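Local structure of SYE1 (Shewanella oneidensis, 4AWT) at residues V104-N112 against F142-A150; N260-E271 against A291-Y302. The protein binds flavin mononucleotide and probably reduces carbon-carbon double bonds with NADH or NADPH as electron source. The protein carries 1 engineered substitution. All coordinates share one frame; numbering follows the deposited sequence. Where two conformers were deposited one is given.

Contact 1: residues V104-N112 against F142-A150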
loop_
_atom_site.group_PDB
_atom_site.type_symbol
_atom_site.label_atom_id
_atom_site.label_comp_id
_atom_site.label_asym_id
_atom_site.label_seq_id
_atom_site.Cartn_x
_atom_site.Cartn_y
_atom_site.Cartn_z
ATOM N N VAL A 104 -9.176 -4.972 -2.453
ATOM C CA VAL A 104 -8.956 -4.783 -3.868
ATOM C C VAL A 104 -10.191 -4.405 -4.662
ATOM O O VAL A 104 -10.072 -4.011 -5.835
ATOM C CB VAL A 104 -8.333 -6.037 -4.498
ATOM C CG1 VAL A 104 -6.994 -6.363 -3.847
ATOM C CG2 VAL A 104 -9.318 -7.212 -4.456
ATOM N N GLY A 105 -11.371 -4.545 -4.121
ATOM C CA GLY A 105 -12.609 -4.297 -4.832
ATOM C C GLY A 105 -12.666 -5.153 -6.044
ATOM O O GLY A 105 -12.522 -6.383 -6.003
ATOM N N ARG A 106 -12.864 -4.518 -7.220
ATOM C CA ARG A 106 -13.057 -5.239 -8.457
ATOM C C ARG A 106 -11.801 -5.807 -9.061
ATOM O O ARG A 106 -11.878 -6.527 -10.070
ATOM C CB ARG A 106 -13.709 -4.321 -9.511
ATOM C CG ARG A 106 -12.756 -3.273 -10.043
ATOM C CD ARG A 106 -13.494 -2.249 -10.881
ATOM N NE ARG A 106 -12.587 -1.211 -11.316
ATOM C CZ ARG A 106 -12.903 -0.243 -12.137
ATOM N NH1 ARG A 106 -14.124 -0.112 -12.620
ATOM N NH2 ARG A 106 -11.954 0.658 -12.455
ATOM N N VAL A 107 -10.620 -5.502 -8.498
ATOM C CA VAL A 107 -9.360 -5.997 -9.080
ATOM C C VAL A 107 -9.038 -7.337 -8.443
ATOM O O VAL A 107 -8.194 -7.470 -7.566
ATOM C CB VAL A 107 -8.248 -4.964 -8.943
ATOM C CG1 VAL A 107 -6.999 -5.481 -9.617
ATOM C CG2 VAL A 107 -8.654 -3.624 -9.515
ATOM N N THR A 108 -9.795 -8.344 -8.870
ATOM C CA THR A 108 -9.682 -9.700 -8.376
ATOM C C THR A 108 -10.420 -10.614 -9.352
ATOM O O THR A 108 -10.944 -10.225 -10.386
ATOM C CB THR A 108 -10.177 -9.810 -6.943
ATOM O OG1 THR A 108 -9.775 -11.087 -6.442
ATOM C CG2 THR A 108 -11.681 -9.625 -6.814
ATOM N N HIS A 109 -10.398 -11.876 -8.990
ATOM C CA HIS A 109 -11.052 -12.950 -9.716
ATOM C C HIS A 109 -11.768 -13.794 -8.679
ATOM O O HIS A 109 -11.211 -13.968 -7.584
ATOM C CB HIS A 109 -10.017 -13.766 -10.478
ATOM C CG HIS A 109 -10.581 -14.793 -11.336
ATOM N ND1 HIS A 109 -10.955 -15.990 -10.939
ATOM C CD2 HIS A 109 -10.812 -14.822 -12.664
ATOM C CE1 HIS A 109 -11.469 -16.737 -11.864
ATOM N NE2 HIS A 109 -11.374 -16.039 -12.993
ATOM N N PRO A 110 -12.930 -14.355 -8.976
ATOM C CA PRO A 110 -13.628 -15.220 -8.020
ATOM C C PRO A 110 -12.769 -16.283 -7.375
ATOM O O PRO A 110 -12.993 -16.648 -6.208
ATOM C CB PRO A 110 -14.795 -15.805 -8.876
ATOM C CG PRO A 110 -15.075 -14.630 -9.768
ATOM C CD PRO A 110 -13.718 -14.154 -10.210
ATOM N N ASP A 111 -11.853 -16.865 -8.006
ATOM C CA ASP A 111 -10.963 -17.889 -7.519
ATOM C C ASP A 111 -10.194 -17.378 -6.294
ATOM O O ASP A 111 -9.796 -18.207 -5.487
ATOM C CB ASP A 111 -9.980 -18.380 -8.546
ATOM C CG ASP A 111 -10.497 -19.203 -9.634
ATOM O OD1 ASP A 111 -11.714 -19.512 -9.658
ATOM O OD2 ASP A 111 -9.695 -19.636 -10.538
ATOM N N ASN A 112 -9.967 -16.093 -6.155
ATOM C CA ASN A 112 -9.263 -15.569 -5.001
ATOM C C ASN A 112 -10.142 -15.167 -3.866
ATOM O O ASN A 112 -9.634 -14.836 -2.806
ATOM C CB ASN A 112 -8.418 -14.364 -5.460
ATOM C CG ASN A 112 -7.258 -14.732 -6.317
ATOM O OD1 ASN A 112 -6.723 -15.839 -6.186
ATOM N ND2 ASN A 112 -6.793 -13.843 -7.169
ATOM N N PHE A 142 -2.016 -15.989 -14.457
ATOM C CA PHE A 142 -2.572 -14.670 -14.737
ATOM C C PHE A 142 -3.941 -14.814 -15.419
ATOM O O PHE A 142 -4.121 -15.632 -16.343
ATOM C CB PHE A 142 -1.578 -13.834 -15.590
ATOM C CG PHE A 142 -0.465 -13.292 -14.712
ATOM C CD1 PHE A 142 0.689 -13.983 -14.451
ATOM C CD2 PHE A 142 -0.636 -12.059 -14.126
ATOM C CE1 PHE A 142 1.616 -13.431 -13.554
ATOM C CE2 PHE A 142 0.247 -11.491 -13.240
ATOM C CZ PHE A 142 1.414 -12.212 -12.967
ATOM N N VAL A 143 -4.922 -14.048 -14.986
ATOM C CA VAL A 143 -6.279 -14.127 -15.427
ATOM C C VAL A 143 -6.875 -12.729 -15.524
ATOM O O VAL A 143 -6.476 -11.845 -14.799
ATOM C CB VAL A 143 -7.202 -14.965 -14.499
ATOM C CG1 VAL A 143 -6.791 -16.423 -14.477
ATOM C CG2 VAL A 143 -7.179 -14.393 -13.090
ATOM N N ASP A 144 -7.867 -12.564 -16.401
ATOM C CA ASP A 144 -8.631 -11.345 -16.482
ATOM C C ASP A 144 -9.459 -11.151 -15.226
ATOM O O ASP A 144 -9.986 -12.126 -14.641
ATOM C CB ASP A 144 -9.591 -11.419 -17.662
ATOM C CG ASP A 144 -8.885 -11.305 -18.987
ATOM O OD1 ASP A 144 -7.697 -11.010 -19.036
ATOM O OD2 ASP A 144 -9.581 -11.470 -20.012
ATOM N N VAL A 145 -9.625 -9.929 -14.769
ATOM C CA VAL A 145 -10.510 -9.643 -13.677
ATOM C C VAL A 145 -11.951 -9.889 -14.091
ATOM O O VAL A 145 -12.280 -9.905 -15.275
ATOM C CB VAL A 145 -10.320 -8.193 -13.192
ATOM C CG1 VAL A 145 -8.958 -8.035 -12.553
ATOM C CG2 VAL A 145 -10.527 -7.170 -14.305
ATOM N N ALA A 146 -12.810 -10.015 -13.085
ATOM C CA ALA A 146 -14.227 -10.224 -13.240
ATOM C C ALA A 146 -15.033 -8.950 -13.152
ATOM O O ALA A 146 -14.596 -7.940 -12.635
ATOM C CB ALA A 146 -14.728 -11.242 -12.252
ATOM N N VAL A 147 -16.281 -8.975 -13.641
ATOM C CA VAL A 147 -17.180 -7.869 -13.524
ATOM C C VAL A 147 -17.736 -7.769 -12.120
ATOM O O VAL A 147 -18.284 -8.766 -11.644
ATOM C CB VAL A 147 -18.359 -7.988 -14.543
ATOM C CG1 VAL A 147 -19.340 -6.870 -14.339
ATOM C CG2 VAL A 147 -17.888 -7.982 -15.993
ATOM N N PRO A 148 -17.625 -6.638 -11.447
ATOM C CA PRO A 148 -18.068 -6.574 -10.069
ATOM C C PRO A 148 -19.569 -6.283 -9.949
ATOM O O PRO A 148 -20.202 -5.840 -10.910
ATOM C CB PRO A 148 -17.280 -5.391 -9.518
ATOM C CG PRO A 148 -17.203 -4.454 -10.696
ATOM C CD PRO A 148 -16.992 -5.386 -11.882
ATOM N N ARG A 149 -20.065 -6.480 -8.749
ATOM C CA ARG A 149 -21.373 -5.965 -8.349
ATOM C C ARG A 149 -21.188 -4.689 -7.545
ATOM O O ARG A 149 -20.151 -4.507 -6.877
ATOM C CB ARG A 149 -22.187 -7.011 -7.580
ATOM C CG ARG A 149 -21.574 -7.414 -6.261
ATOM C CD ARG A 149 -22.444 -8.449 -5.558
ATOM N NE ARG A 149 -21.961 -8.784 -4.235
ATOM C CZ ARG A 149 -22.118 -8.014 -3.167
ATOM N NH1 ARG A 149 -22.816 -6.921 -3.205
ATOM N NH2 ARG A 149 -21.547 -8.400 -2.050
ATOM N N ALA A 150 -22.160 -3.774 -7.608
ATOM C CA ALA A 150 -22.097 -2.539 -6.882
ATOM C C ALA A 150 -22.386 -2.735 -5.404
ATOM O O ALA A 150 -23.354 -3.380 -5.052
ATOM C CB ALA A 150 -23.059 -1.536 -7.484
HETATM O O HOH W 1 -13.025 -5.672 -12.566
#
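Ala146 and Thr108 carry the direct polar link between segments 104-112 and 142-150: Ala146 N donates to Thr108 O at 3.3 Å, the N-H pointing at the oxygen with an angle of 159°. The same carbonyl oxygen also receives the CA-H of Val145, whose CA lies 3.4 Å from Thr108 O. A second link is indirect, a water donating to both Arg106 O and Ala146 O and so bridging two carbonyls that cannot bond each other.

Apolar contacts fill in around these bonds. The puckered ring of Pro148 lies against CB of Arg106, CB and CG of the proline both 3.7 Å from Arg106 CB, while the extended arginine chain runs on to Leu124 O. Ala146 is small enough for its methyl to meet Pro110 CD at 3.7 Å. His109, its CG trans to the backbone N (chi1 -175°), presents CD2 to Val143 CG2 at 3.7 Å and, at the ring edge, to Asp144 O at 3.4 Å. Its ND1 accepts from Asp111 N, which fixes the ring's rotation.

The loop following barrel strand 96-102 thus lies along the link between strands 141-144 and 149-150, the former paired with strand 130-133 and the latter with strand 119-120.

Contact 2: residues N260-E271 against A291-Y302. With FMN (flavin mononucleotide), chain B; SO4 (sulfate ion), chain C.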
loop_
_atom_site.group_PDB
_atom_site.type_symbol
_atom_site.label_atom_id
_atom_site.label_comp_id
_atom_site.label_asym_id
_atom_site.label_seq_id
_atom_site.Cartn_x
_atom_site.Cartn_y
_atom_site.Cartn_z
ATOM N N ASN A 260 -5.918 15.703 5.820
ATOM C CA ASN A 260 -5.317 16.638 6.749
ATOM C C ASN A 260 -6.261 16.894 7.933
ATOM O O ASN A 260 -5.817 16.998 9.074
ATOM C CB ASN A 260 -4.986 17.917 6.031
ATOM C CG ASN A 260 -4.088 18.793 6.855
ATOM O OD1 ASN A 260 -2.923 18.399 7.093
ATOM N ND2 ASN A 260 -4.553 19.919 7.325
ATOM N N LYS A 261 -7.551 17.043 7.650
ATOM C CA LYS A 261 -8.571 17.287 8.688
ATOM C C LYS A 261 -8.590 16.156 9.715
ATOM O O LYS A 261 -8.795 16.355 10.903
ATOM C CB LYS A 261 -9.964 17.400 8.109
ATOM C CG LYS A 261 -10.333 18.674 7.410
ATOM C CD LYS A 261 -11.794 18.956 7.150
ATOM C CE LYS A 261 -12.037 20.466 7.173
ATOM N NZ LYS A 261 -13.463 20.833 6.857
ATOM N N HIS A 262 -8.416 14.928 9.232
ATOM C CA HIS A 262 -8.326 13.761 10.100
ATOM C C HIS A 262 -7.007 13.641 10.823
ATOM O O HIS A 262 -6.879 12.773 11.701
ATOM C CB HIS A 262 -8.563 12.481 9.303
ATOM C CG HIS A 262 -9.979 12.249 8.906
ATOM N ND1 HIS A 262 -10.930 11.818 9.805
ATOM C CD2 HIS A 262 -10.580 12.363 7.735
ATOM C CE1 HIS A 262 -12.049 11.690 9.169
ATOM N NE2 HIS A 262 -11.895 11.994 7.896
ATOM N N ARG A 263 -6.015 14.456 10.467
ATOM C CA ARG A 263 -4.733 14.473 11.139
ATOM C C ARG A 263 -4.008 13.130 10.980
ATOM O O ARG A 263 -3.227 12.719 11.854
ATOM C CB ARG A 263 -4.798 14.924 12.601
ATOM C CG ARG A 263 -5.337 16.356 12.716
ATOM C CD ARG A 263 -4.359 17.376 12.158
ATOM N NE ARG A 263 -4.699 18.762 12.496
ATOM C CZ ARG A 263 -5.375 19.645 11.806
ATOM N NH1 ARG A 263 -5.884 19.362 10.629
ATOM N NH2 ARG A 263 -5.604 20.887 12.245
ATOM N N ILE A 264 -4.189 12.467 9.861
ATOM C CA ILE A 264 -3.477 11.226 9.624
ATOM C C ILE A 264 -1.955 11.520 9.686
ATOM O O ILE A 264 -1.500 12.605 9.343
ATOM C CB ILE A 264 -3.851 10.544 8.319
ATOM C CG1 ILE A 264 -3.468 11.311 7.075
ATOM C CG2 ILE A 264 -5.361 10.176 8.323
ATOM C CD1 ILE A 264 -3.594 10.542 5.788
ATOM N N VAL A 265 -1.194 10.531 10.116
ATOM C CA VAL A 265 0.216 10.745 10.404
ATOM C C VAL A 265 1.061 10.882 9.149
ATOM O O VAL A 265 2.079 11.599 9.163
ATOM C CB VAL A 265 0.749 9.653 11.354
ATOM C CG1 VAL A 265 1.030 8.330 10.663
ATOM C CG2 VAL A 265 1.961 10.128 12.094
ATOM N N TYR A 266 0.690 10.223 8.070
ATOM C CA TYR A 266 1.380 10.410 6.786
ATOM C C TYR A 266 0.411 10.231 5.660
ATOM O O TYR A 266 -0.595 9.490 5.756
ATOM C CB TYR A 266 2.588 9.504 6.654
ATOM C CG TYR A 266 2.419 8.027 6.405
ATOM C CD1 TYR A 266 1.956 7.529 5.191
ATOM C CD2 TYR A 266 2.812 7.103 7.342
ATOM C CE1 TYR A 266 1.852 6.191 4.939
ATOM C CE2 TYR A 266 2.804 5.750 7.093
ATOM C CZ TYR A 266 2.329 5.273 5.893
ATOM O OH TYR A 266 2.357 3.941 5.642
ATOM N N LEU A 267 0.778 10.821 4.536
ATOM C CA LEU A 267 0.127 10.643 3.234
ATOM C C LEU A 267 1.215 10.136 2.301
ATOM O O LEU A 267 2.278 10.744 2.196
ATOM C CB LEU A 267 -0.461 11.960 2.729
ATOM C CG LEU A 267 -1.077 11.924 1.356
ATOM C CD1 LEU A 267 -2.183 10.922 1.241
ATOM C CD2 LEU A 267 -1.582 13.319 0.975
ATOM N N HIS A 268 0.929 9.030 1.626
ATOM C CA HIS A 268 1.867 8.340 0.751
ATOM C C HIS A 268 1.319 8.381 -0.673
ATOM O O HIS A 268 0.220 7.899 -0.920
ATOM C CB HIS A 268 2.029 6.926 1.285
ATOM C CG HIS A 268 3.034 6.053 0.600
ATOM N ND1 HIS A 268 3.291 4.787 1.068
ATOM C CD2 HIS A 268 3.878 6.221 -0.448
ATOM C CE1 HIS A 268 4.257 4.281 0.318
ATOM N NE2 HIS A 268 4.652 5.094 -0.631
ATOM N N ILE A 269 2.076 8.999 -1.563
ATOM C CA ILE A 269 1.700 9.141 -2.957
ATOM C C ILE A 269 2.443 8.089 -3.780
ATOM O O ILE A 269 3.695 8.082 -3.808
ATOM C CB ILE A 269 1.986 10.546 -3.480
ATOM C CG1 ILE A 269 1.302 11.613 -2.638
ATOM C CG2 ILE A 269 1.638 10.645 -4.954
ATOM C CD1 ILE A 269 -0.201 11.535 -2.580
ATOM N N ALA A 270 1.684 7.223 -4.443
ATOM C CA ALA A 270 2.232 6.239 -5.362
ATOM C C ALA A 270 2.306 6.906 -6.736
ATOM O O ALA A 270 1.308 7.049 -7.453
ATOM C CB ALA A 270 1.359 5.012 -5.403
ATOM N N GLU A 271 3.483 7.434 -7.049
ATOM C CA GLU A 271 3.713 8.271 -8.203
ATOM C C GLU A 271 3.897 7.521 -9.503
ATOM O O GLU A 271 3.699 8.083 -10.591
ATOM C CB GLU A 271 4.944 9.173 -7.875
ATOM C CG GLU A 271 5.303 10.213 -8.871
ATOM C CD GLU A 271 6.378 11.148 -8.381
ATOM O OE1 GLU A 271 6.783 11.018 -7.188
ATOM O OE2 GLU A 271 6.815 11.994 -9.170
ATOM N N ALA A 291 -1.893 21.306 1.114
ATOM C CA ALA A 291 -3.154 20.735 1.506
ATOM C C ALA A 291 -3.012 19.765 2.668
ATOM O O ALA A 291 -3.921 19.620 3.491
ATOM C CB ALA A 291 -3.808 20.037 0.328
ATOM N N TYR A 292 -1.891 19.048 2.711
ATOM C CA TYR A 292 -1.658 18.022 3.742
ATOM C C TYR A 292 -0.345 18.359 4.435
ATOM O O TYR A 292 0.705 18.447 3.788
ATOM C CB TYR A 292 -1.621 16.618 3.105
ATOM C CG TYR A 292 -1.208 15.634 4.171
ATOM C CD1 TYR A 292 -2.114 15.239 5.168
ATOM C CD2 TYR A 292 0.096 15.167 4.239
ATOM C CE1 TYR A 292 -1.717 14.401 6.177
ATOM C CE2 TYR A 292 0.470 14.326 5.267
ATOM C CZ TYR A 292 -0.427 13.935 6.221
ATOM O OH TYR A 292 0.043 13.130 7.216
ATOM N N GLN A 293 -0.438 18.555 5.751
ATOM C CA GLN A 293 0.725 19.093 6.452
ATOM C C GLN A 293 1.368 18.152 7.452
ATOM O O GLN A 293 2.175 18.550 8.271
ATOM C CB GLN A 293 0.315 20.401 7.097
ATOM C CG GLN A 293 -0.372 21.297 6.043
ATOM C CD GLN A 293 -0.334 22.768 6.333
ATOM O OE1 GLN A 293 -0.557 23.580 5.413
ATOM N NE2 GLN A 293 -0.061 23.130 7.597
ATOM N N GLY A 294 1.134 16.856 7.271
ATOM C CA GLY A 294 1.849 15.813 7.976
ATOM C C GLY A 294 3.046 15.314 7.192
ATOM O O GLY A 294 3.623 16.031 6.369
ATOM N N VAL A 295 3.446 14.091 7.441
ATOM C CA VAL A 295 4.605 13.510 6.730
ATOM C C VAL A 295 4.152 13.064 5.357
ATOM O O VAL A 295 3.204 12.305 5.205
ATOM C CB VAL A 295 5.191 12.341 7.548
ATOM C CG1 VAL A 295 6.215 11.579 6.735
ATOM C CG2 VAL A 295 5.796 12.876 8.842
ATOM N N LEU A 296 4.868 13.554 4.321
ATOM C CA LEU A 296 4.521 13.248 2.947
ATOM C C LEU A 296 5.571 12.313 2.373
ATOM O O LEU A 296 6.774 12.604 2.380
ATOM C CB LEU A 296 4.367 14.623 2.289
ATOM C CG LEU A 296 3.841 14.668 0.875
ATOM C CD1 LEU A 296 2.527 13.914 0.725
ATOM C CD2 LEU A 296 3.647 16.117 0.427
ATOM N N ILE A 297 5.113 11.168 1.881
ATOM C CA ILE A 297 5.941 10.121 1.332
ATOM C C ILE A 297 5.624 9.982 -0.149
ATOM O O ILE A 297 4.447 9.941 -0.505
ATOM C CB ILE A 297 5.696 8.769 2.033
ATOM C CG1 ILE A 297 5.711 8.900 3.543
ATOM C CG2 ILE A 297 6.652 7.728 1.507
ATOM C CD1 ILE A 297 5.483 7.627 4.311
ATOM N N TYR A 298 6.640 9.899 -1.011
ATOM C CA TYR A 298 6.451 9.569 -2.420
ATOM C C TYR A 298 7.234 8.309 -2.739
ATOM O O TYR A 298 8.338 8.125 -2.237
ATOM C CB TYR A 298 6.929 10.686 -3.352
ATOM C CG TYR A 298 6.006 11.864 -3.445
ATOM C CD1 TYR A 298 5.920 12.817 -2.454
ATOM C CD2 TYR A 298 5.209 12.027 -4.554
ATOM C CE1 TYR A 298 5.095 13.904 -2.571
ATOM C CE2 TYR A 298 4.340 13.115 -4.667
ATOM C CZ TYR A 298 4.290 14.060 -3.661
ATOM O OH TYR A 298 3.468 15.115 -3.843
ATOM N N ALA A 299 6.690 7.515 -3.665
ATOM C CA ALA A 299 7.416 6.387 -4.220
ATOM C C ALA A 299 7.116 6.300 -5.714
ATOM O O ALA A 299 5.992 6.577 -6.143
ATOM C CB ALA A 299 7.012 5.062 -3.582
ATOM N N GLY A 300 8.113 5.888 -6.479
ATOM C CA GLY A 300 7.955 5.613 -7.903
ATOM C C GLY A 300 9.169 6.135 -8.668
ATOM O O GLY A 300 9.320 7.316 -8.872
ATOM N N ARG A 301 10.018 5.170 -9.065
ATOM C CA ARG A 301 11.185 5.467 -9.893
ATOM C C ARG A 301 12.149 6.466 -9.245
ATOM O O ARG A 301 12.875 7.161 -9.956
ATOM C CB ARG A 301 10.867 5.845 -11.326
ATOM C CG ARG A 301 10.205 4.730 -12.101
ATOM C CD ARG A 301 11.028 3.477 -12.208
ATOM N NE ARG A 301 10.521 2.586 -13.268
ATOM C CZ ARG A 301 10.869 1.311 -13.399
ATOM N NH1 ARG A 301 11.669 0.716 -12.565
ATOM N NH2 ARG A 301 10.342 0.644 -14.430
ATOM N N TYR A 302 12.226 6.505 -7.944
ATOM C CA TYR A 302 13.245 7.331 -7.298
ATOM C C TYR A 302 14.569 6.582 -7.282
ATOM O O TYR A 302 14.676 5.376 -7.132
ATOM C CB TYR A 302 12.864 7.731 -5.866
ATOM C CG TYR A 302 11.827 8.821 -5.897
ATOM C CD1 TYR A 302 10.468 8.545 -6.009
ATOM C CD2 TYR A 302 12.197 10.166 -5.897
ATOM C CE1 TYR A 302 9.531 9.536 -6.112
ATOM C CE2 TYR A 302 11.259 11.168 -5.967
ATOM C CZ TYR A 302 9.923 10.864 -6.097
ATOM O OH TYR A 302 9.005 11.892 -6.192
HETATM N N1 FMN B . 1.887 -1.070 -3.850
HETATM C C2 FMN B . 1.018 -1.145 -2.849
HETATM O O2 FMN B . 0.453 -0.122 -2.379
HETATM N N3 FMN B . 0.709 -2.375 -2.285
HETATM C C4 FMN B . 1.270 -3.565 -2.718
HETATM O O4 FMN B . 1.013 -4.621 -2.082
HETATM C C4A FMN B . 2.092 -3.481 -3.839
HETATM N N5 FMN B . 2.628 -4.636 -4.407
HETATM C C5A FMN B . 3.768 -4.481 -5.242
HETATM C C6 FMN B . 4.496 -5.584 -5.613
HETATM C C7 FMN B . 5.654 -5.476 -6.420
HETATM C C7M FMN B . 6.471 -6.719 -6.681
HETATM C C8 FMN B . 6.010 -4.242 -6.875
HETATM C C8M FMN B . 7.252 -4.031 -7.716
HETATM C C9 FMN B . 5.261 -3.104 -6.512
HETATM C C9A FMN B . 4.140 -3.207 -5.685
HETATM N N10 FMN B . 3.425 -2.065 -5.269
HETATM C C10 FMN B . 2.448 -2.198 -4.301
HETATM C "C1'" FMN B . 3.875 -0.738 -5.699
HETATM C "C2'" FMN B . 5.128 -0.244 -4.952
HETATM O "O2'" FMN B . 4.822 0.051 -3.600
HETATM C "C3'" FMN B . 5.698 1.028 -5.549
HETATM O "O3'" FMN B . 4.819 2.131 -5.390
HETATM C "C4'" FMN B . 6.103 0.924 -7.031
HETATM O "O4'" FMN B . 6.815 -0.274 -7.299
HETATM C "C5'" FMN B . 6.847 2.154 -7.516
HETATM O "O5'" FMN B . 8.087 2.331 -6.811
HETATM P P FMN B . 9.467 1.840 -7.491
HETATM O O1P FMN B . 9.405 0.334 -7.547
HETATM O O2P FMN B . 9.538 2.459 -8.869
HETATM O O3P FMN B . 10.516 2.353 -6.536
HETATM S S SO4 C . 11.284 -2.996 -13.876
HETATM O O1 SO4 C . 9.875 -3.340 -13.358
HETATM O O2 SO4 C . 11.164 -2.018 -14.902
HETATM O O3 SO4 C . 11.975 -2.117 -12.782
HETATM O O4 SO4 C . 12.177 -4.112 -13.996
#
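Tyr292 lies against Leu267, Ile264 and Asn260, its ring filling the hollow at the N-terminal end of the two parallel strands. Leu267 CB sits over one ring face, 3.8 Å from the centroid, and the backbone N of Gly294 lies over the opposite face, where a residue without a side chain leaves room for the phenol. With CG trans to the backbone N (chi1 173°), the ring is placed so that Tyr292 OH donates to Ile264 O at 2.7 Å, from above the carbonyl plane. Beside it, Asn260 OD1 accepts from Gln293 N at 2.8 Å.

Strands 266-270 and 295-299 then pair in parallel, their axes 18° apart, through a ladder that includes Ile297 N to Leu267 O at 2.9 Å. On the face bearing Tyr266 and His268, branched Ile297 serves both neighbours: CD1 rests over the tyrosine ring, 3.8 Å from its centroid, and CG2 over the imidazole. The methyl of Ala299 meets the imidazole edge. On the other face Leu296 CD1 nestles against Leu267 CB, and Ile269 CB presses on a face of the Tyr298 ring.

At the C-terminal end, the extended Glu271 side chain reaches past Tyr298 to accept the hydroxyl of Tyr302, Tyr302 OH to Glu271 OE1 being 2.6 Å; Lys285 pairs with its other oxygen. Beyond Gly300, whose backbone angles leave no room for a side chain, Arg301 N donates to FMN O2P at 2.8 Å, while its guanidinium, through NH1 and NH2, holds a sulfate probably from the crystallisation liquor. This is a beta-alpha-beta unit of a TIM barrel, with the flavin phosphate bound just past the C-terminal end of a barrel strand.

In the fold
Contact 1 and contact 2 lie on opposite sides of the chain's centre, their own centres 28 Å apart and their nearest atoms about 14 Å apart, so they do not touch. Along the chain, contact 1 is complete before contact 2 begins. Contact 2 belongs to the barrel wall itself and supplies a direct ligand of the FMN phosphate, whereas contact 1 is built from loops and short strands inserted after barrel strand 96-102. Contact 1 does not reach the cofactor: the side chain of Val107 is about 11 Å from FMN and about 10 Å from that of Thr26, another FMN-binding residue.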